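Local structure of vibralactone Cyclase (6KD0) at residues Leu50-Leu54 / Met315-Ser319; Gln204-Tyr208 / Phe326-Thr330. The protein probably catalyses the cyclization that forms the fused bicyclic beta-lactone of vibralactone, using an alpha/beta hydrolase fold. One frame throughout, in Å; residues are numbered along the deposited sequence.

Interaction 1. Residues Leu50-Leu54 / Met315-Ser319; sequences LNKFL and MLFRS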
loop_
_atom_site.group_PDB
_atom_site.type_symbol
_atom_site.label_atom_id
_atom_site.label_comp_id
_atom_site.label_asym_id
_atom_site.label_seq_id
_atom_site.Cartn_x
_atom_site.Cartn_y
_atom_site.Cartn_z
ATOM N N LEU A 50 4.545 10.096 -13.941
ATOM C CA LEU A 50 5.336 9.790 -12.747
ATOM C C LEU A 50 6.757 9.399 -13.129
ATOM O O LEU A 50 7.738 9.904 -12.563
ATOM C CB LEU A 50 4.670 8.656 -11.964
ATOM C CG LEU A 50 4.696 8.627 -10.434
ATOM C CD1 LEU A 50 4.789 7.180 -9.914
ATOM C CD2 LEU A 50 5.761 9.523 -9.825
ATOM N N ASN A 51 6.889 8.522 -14.121
ATOM C CA ASN A 51 8.208 8.055 -14.514
ATOM C C ASN A 51 9.023 9.178 -15.120
ATOM O O ASN A 51 10.224 9.269 -14.870
ATOM C CB ASN A 51 8.096 6.893 -15.487
ATOM C CG ASN A 51 7.698 5.632 -14.792
ATOM O OD1 ASN A 51 7.575 5.623 -13.562
ATOM N ND2 ASN A 51 7.479 4.572 -15.547
ATOM N N LYS A 52 8.392 10.041 -15.920
ATOM C CA LYS A 52 9.121 11.183 -16.460
ATOM C C LYS A 52 9.662 12.056 -15.337
ATOM O O LYS A 52 10.801 12.538 -15.409
ATOM C CB LYS A 52 8.225 11.987 -17.397
ATOM C CG LYS A 52 8.854 13.262 -17.924
ATOM C CD LYS A 52 7.918 13.908 -18.950
ATOM C CE LYS A 52 8.423 15.273 -19.363
ATOM N NZ LYS A 52 7.567 15.933 -20.403
ATOM N N PHE A 53 8.878 12.253 -14.273
ATOM C CA PHE A 53 9.383 13.083 -13.179
ATOM C C PHE A 53 10.503 12.383 -12.410
ATOM O O PHE A 53 11.464 13.029 -11.962
ATOM C CB PHE A 53 8.262 13.476 -12.216
ATOM C CG PHE A 53 8.764 14.198 -10.983
ATOM C CD1 PHE A 53 9.030 15.559 -11.029
ATOM C CD2 PHE A 53 9.013 13.511 -9.798
ATOM C CE1 PHE A 53 9.510 16.225 -9.911
ATOM C CE2 PHE A 53 9.497 14.179 -8.684
ATOM C CZ PHE A 53 9.741 15.543 -8.750
ATOM N N LEU A 54 10.382 11.076 -12.217
ATOM C CA LEU A 54 11.335 10.350 -11.383
ATOM C C LEU A 54 12.618 9.990 -12.118
ATOM O O LEU A 54 13.622 9.699 -11.459
ATOM C CB LEU A 54 10.702 9.064 -10.864
ATOM C CG LEU A 54 10.287 8.890 -9.405
ATOM C CD1 LEU A 54 10.137 10.180 -8.653
ATOM C CD2 LEU A 54 9.010 8.030 -9.347
ATOM N N MET A 315 0.967 10.232 -6.006
ATOM C CA MET A 315 1.166 9.460 -7.229
ATOM C C MET A 315 0.738 10.230 -8.459
ATOM O O MET A 315 1.269 10.004 -9.554
ATOM C CB MET A 315 0.372 8.152 -7.182
ATOM C CG MET A 315 0.777 7.215 -6.055
ATOM S SD MET A 315 2.476 6.628 -6.176
ATOM C CE MET A 315 2.343 5.556 -7.609
ATOM N N LEU A 316 -0.213 11.130 -8.300
ATOM C CA LEU A 316 -0.690 11.923 -9.417
ATOM C C LEU A 316 -0.017 13.282 -9.516
ATOM O O LEU A 316 -0.037 13.883 -10.594
ATOM C CB LEU A 316 -2.204 12.106 -9.312
ATOM C CG LEU A 316 -2.991 10.961 -9.957
ATOM C CD1 LEU A 316 -2.979 9.673 -9.088
ATOM C CD2 LEU A 316 -4.393 11.397 -10.272
ATOM N N PHE A 317 0.587 13.777 -8.435
ATOM C CA PHE A 317 1.174 15.113 -8.432
ATOM C C PHE A 317 2.553 15.085 -7.788
ATOM O O PHE A 317 2.881 15.927 -6.959
ATOM C CB PHE A 317 0.253 16.090 -7.706
ATOM C CG PHE A 317 -1.143 16.122 -8.257
ATOM C CD1 PHE A 317 -1.423 16.825 -9.411
ATOM C CD2 PHE A 317 -2.171 15.425 -7.637
ATOM C CE1 PHE A 317 -2.706 16.854 -9.941
ATOM C CE2 PHE A 317 -3.466 15.449 -8.157
ATOM C CZ PHE A 317 -3.733 16.162 -9.314
ATOM N N ARG A 318 3.388 14.113 -8.166
ATOM C CA ARG A 318 4.671 13.938 -7.488
ATOM C C ARG A 318 5.553 15.182 -7.574
ATOM O O ARG A 318 6.418 15.377 -6.713
ATOM C CB ARG A 318 5.419 12.726 -8.058
ATOM C CG ARG A 318 6.702 12.358 -7.280
ATOM C CD ARG A 318 6.368 11.966 -5.831
ATOM N NE ARG A 318 5.679 10.673 -5.854
ATOM C CZ ARG A 318 6.302 9.497 -5.837
ATOM N NH1 ARG A 318 7.631 9.446 -5.741
ATOM N NH2 ARG A 318 5.603 8.365 -5.914
ATOM N N SER A 319 5.338 16.050 -8.564
ATOM C CA SER A 319 6.199 17.222 -8.685
ATOM C C SER A 319 5.917 18.251 -7.595
ATOM O O SER A 319 6.741 19.146 -7.378
ATOM C CB SER A 319 6.054 17.846 -10.073
ATOM O OG SER A 319 4.740 18.338 -10.268
#
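The Arg318 guanidinium is gripped by polar bonds, with Leu50 CD2 over the centre of one face, 3.9 Å above the plane. Among its polar partners, NE donates to His314 O and NH2 makes a salt bridge with Asp117 OD2. Met315 SD lies in the guanidinium plane, at its edge. An arginine suits this buried place: its charged end is paired while its methylenes act as hydrocarbon. The first torsion, chi1 -173°, sets CG against the Phe53 ring, 3.6 Å from Phe53 CD2, and bends at chi2 (62°) and chi3 (70°) then turn the guanidinium beside Leu50 CD2. The Phe53 ring also lays a face against the backbone of 315-319: Ser319 CA makes a CH-pi contact 4.0 Å from the Phe53 centroid. With an alanine at this position, Ser319 CA and the Arg318 methylenes would probably lose their aromatic cover, opening a gap between helix and turn. The other methyl of Leu50, CD1, meets Met315 CE at 3.7 Å. The contact thus joins the C-terminal end of helix 35-54 to the end of helix 313-316 and the turn after it, with helix 115-125 alongside, where Tyr116, Asp117 and Ile120 pack on Leu54.

Interaction 2. Residues Gln204-Tyr208 / Phe326-Thr330; sequences QLVQY and FQEET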
loop_
_atom_site.group_PDB
_atom_site.type_symbol
_atom_site.label_atom_id
_atom_site.label_comp_id
_atom_site.label_asym_id
_atom_site.label_seq_id
_atom_site.Cartn_x
_atom_site.Cartn_y
_atom_site.Cartn_z
ATOM N N GLN A 204 5.582 -3.285 9.047
ATOM C CA GLN A 204 4.566 -3.066 8.037
ATOM C C GLN A 204 4.327 -1.581 7.830
ATOM O O GLN A 204 4.171 -0.835 8.795
ATOM C CB GLN A 204 3.250 -3.736 8.424
ATOM C CG GLN A 204 2.133 -3.409 7.463
ATOM C CD GLN A 204 1.027 -4.417 7.558
ATOM O OE1 GLN A 204 0.716 -4.894 8.649
ATOM N NE2 GLN A 204 0.439 -4.772 6.422
ATOM N N LEU A 205 4.266 -1.163 6.569
ATOM C CA LEU A 205 3.945 0.211 6.208
ATOM C C LEU A 205 2.721 0.189 5.315
ATOM O O LEU A 205 2.672 -0.595 4.362
ATOM C CB LEU A 205 5.108 0.885 5.471
ATOM C CG LEU A 205 4.937 2.381 5.168
ATOM C CD1 LEU A 205 6.291 3.074 5.217
ATOM C CD2 LEU A 205 4.276 2.622 3.812
ATOM N N VAL A 206 1.739 1.046 5.601
ATOM C CA VAL A 206 0.612 1.170 4.682
ATOM C C VAL A 206 0.290 2.639 4.453
ATOM O O VAL A 206 0.515 3.501 5.312
ATOM C CB VAL A 206 -0.648 0.397 5.158
ATOM C CG1 VAL A 206 -0.352 -1.091 5.268
ATOM C CG2 VAL A 206 -1.145 0.943 6.471
ATOM N N GLN A 207 -0.242 2.925 3.271
ATOM C CA GLN A 207 -0.667 4.273 2.922
ATOM C C GLN A 207 -2.153 4.232 2.607
ATOM O O GLN A 207 -2.566 3.529 1.680
ATOM C CB GLN A 207 0.122 4.813 1.722
ATOM C CG GLN A 207 1.640 4.674 1.841
ATOM C CD GLN A 207 2.361 4.884 0.514
ATOM O OE1 GLN A 207 1.914 4.406 -0.530
ATOM N NE2 GLN A 207 3.497 5.584 0.549
ATOM N N TYR A 208 -2.944 4.990 3.376
ATOM C CA TYR A 208 -4.372 5.248 3.179
ATOM C C TYR A 208 -5.152 4.040 2.651
ATOM O O TYR A 208 -5.805 4.154 1.614
ATOM C CB TYR A 208 -4.551 6.480 2.256
ATOM C CG TYR A 208 -3.629 6.603 1.035
ATOM C CD1 TYR A 208 -3.886 5.904 -0.135
ATOM C CD2 TYR A 208 -2.509 7.446 1.046
ATOM C CE1 TYR A 208 -3.067 6.012 -1.251
ATOM C CE2 TYR A 208 -1.672 7.552 -0.070
ATOM C CZ TYR A 208 -1.962 6.839 -1.215
ATOM O OH TYR A 208 -1.160 6.911 -2.345
ATOM N N PHE A 326 5.946 13.466 1.045
ATOM C CA PHE A 326 5.226 12.221 1.302
ATOM C C PHE A 326 6.073 11.002 0.930
ATOM O O PHE A 326 6.162 10.030 1.692
ATOM C CB PHE A 326 3.896 12.228 0.532
ATOM C CG PHE A 326 2.934 11.123 0.945
ATOM C CD1 PHE A 326 3.097 9.820 0.487
ATOM C CD2 PHE A 326 1.861 11.401 1.781
ATOM C CE1 PHE A 326 2.203 8.798 0.874
ATOM C CE2 PHE A 326 0.965 10.398 2.165
ATOM C CZ PHE A 326 1.140 9.104 1.709
ATOM N N GLN A 327 6.715 11.033 -0.237
ATOM C CA GLN A 327 7.548 9.881 -0.599
ATOM C C GLN A 327 8.773 9.772 0.308
ATOM O O GLN A 327 9.166 8.661 0.702
ATOM C CB GLN A 327 7.968 9.926 -2.064
ATOM C CG GLN A 327 8.711 8.661 -2.505
ATOM C CD GLN A 327 7.850 7.396 -2.441
ATOM O OE1 GLN A 327 6.621 7.460 -2.337
ATOM N NE2 GLN A 327 8.495 6.245 -2.525
ATOM N N GLU A 328 9.369 10.914 0.674
ATOM C CA GLU A 328 10.516 10.904 1.581
ATOM C C GLU A 328 10.140 10.328 2.939
ATOM O O GLU A 328 10.909 9.567 3.533
ATOM C CB GLU A 328 11.077 12.318 1.750
ATOM C CG GLU A 328 11.788 12.867 0.519
ATOM C CD GLU A 328 12.022 14.377 0.612
ATOM O OE1 GLU A 328 11.866 14.934 1.725
ATOM O OE2 GLU A 328 12.353 15.005 -0.421
ATOM N N GLU A 329 8.958 10.678 3.445
ATOM C CA GLU A 329 8.509 10.146 4.726
ATOM C C GLU A 329 8.106 8.675 4.622
ATOM O O GLU A 329 8.249 7.930 5.601
ATOM C CB GLU A 329 7.360 10.985 5.270
ATOM C CG GLU A 329 6.876 10.510 6.644
ATOM C CD GLU A 329 6.245 11.621 7.464
ATOM O OE1 GLU A 329 6.132 11.453 8.704
ATOM O OE2 GLU A 329 5.852 12.653 6.865
ATOM N N THR A 330 7.610 8.240 3.456
ATOM C CA THR A 330 7.437 6.808 3.206
ATOM C C THR A 330 8.758 6.079 3.400
ATOM O O THR A 330 8.841 5.062 4.109
ATOM C CB THR A 330 6.919 6.566 1.777
ATOM O OG1 THR A 330 5.612 7.137 1.620
ATOM C CG2 THR A 330 6.857 5.061 1.471
HETATM O O HOH W 1 4.715 5.496 -2.477
#
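Phe326 brings CZ to the edge of the Tyr208 ring, 3.7 Å from Tyr208 CE2, and Gln207 CB sits over one face of that ring, toward its rim. The Gln207 amide sits at the edge of the Phe326 ring, tilted against it, with NE2 3.5 Å from CE1. Its NE2 also gives a weak hydrogen bond to Thr330 OG1, 2.8 Å long but bent to 124° at the hydrogen. Thr330 OG1 accepts here while donating its own proton to Phe326 O, with 2.9 Å between OG1 and O; chi1 of -64° places OG1 beside the backbone N, facing back down the helix. Phe326 O thus takes two donors, Thr330 OG1 and Thr330 N, from opposite faces of its plane. The setting is the alpha/beta hydrolase fold: helix 321-338 lies on the central sheet, its segment 326-330 running nearly antiparallel to strand 204-207, at 162°, with these short axes 11.1 Å apart at closest. A glutamine suits this interface because OE1 accepts from Gln176 while NE2 also reaches a water that donates to Gln327 OE1. Earlier on the strand, Leu205 puts CD1 3.4 Å from Thr330 O. Tyr208 touches Ser177, His311 and Asp281, probably the catalytic triad.

In the fold
From the N terminus, the chain first passes 50-54 at the end of helix 35-54, then builds most of the central sheet, including 204-208 on strand 203-207. Interaction 1 closes when 315-319 returns to that early helix after 260 intervening residues. Only a few residues later, 326-330 on helix 321-338 meets strand 203-207 and closes interaction 2 across 117 residues. The segments alternate, so the two closures cross rather than nest. Together they tie the C-terminal part of the chain both to an N-terminal helix and to the sheet. They also touch directly, Arg318 NH1 lying 3.5 Å from Gln327 CG, and His314 has partners in both.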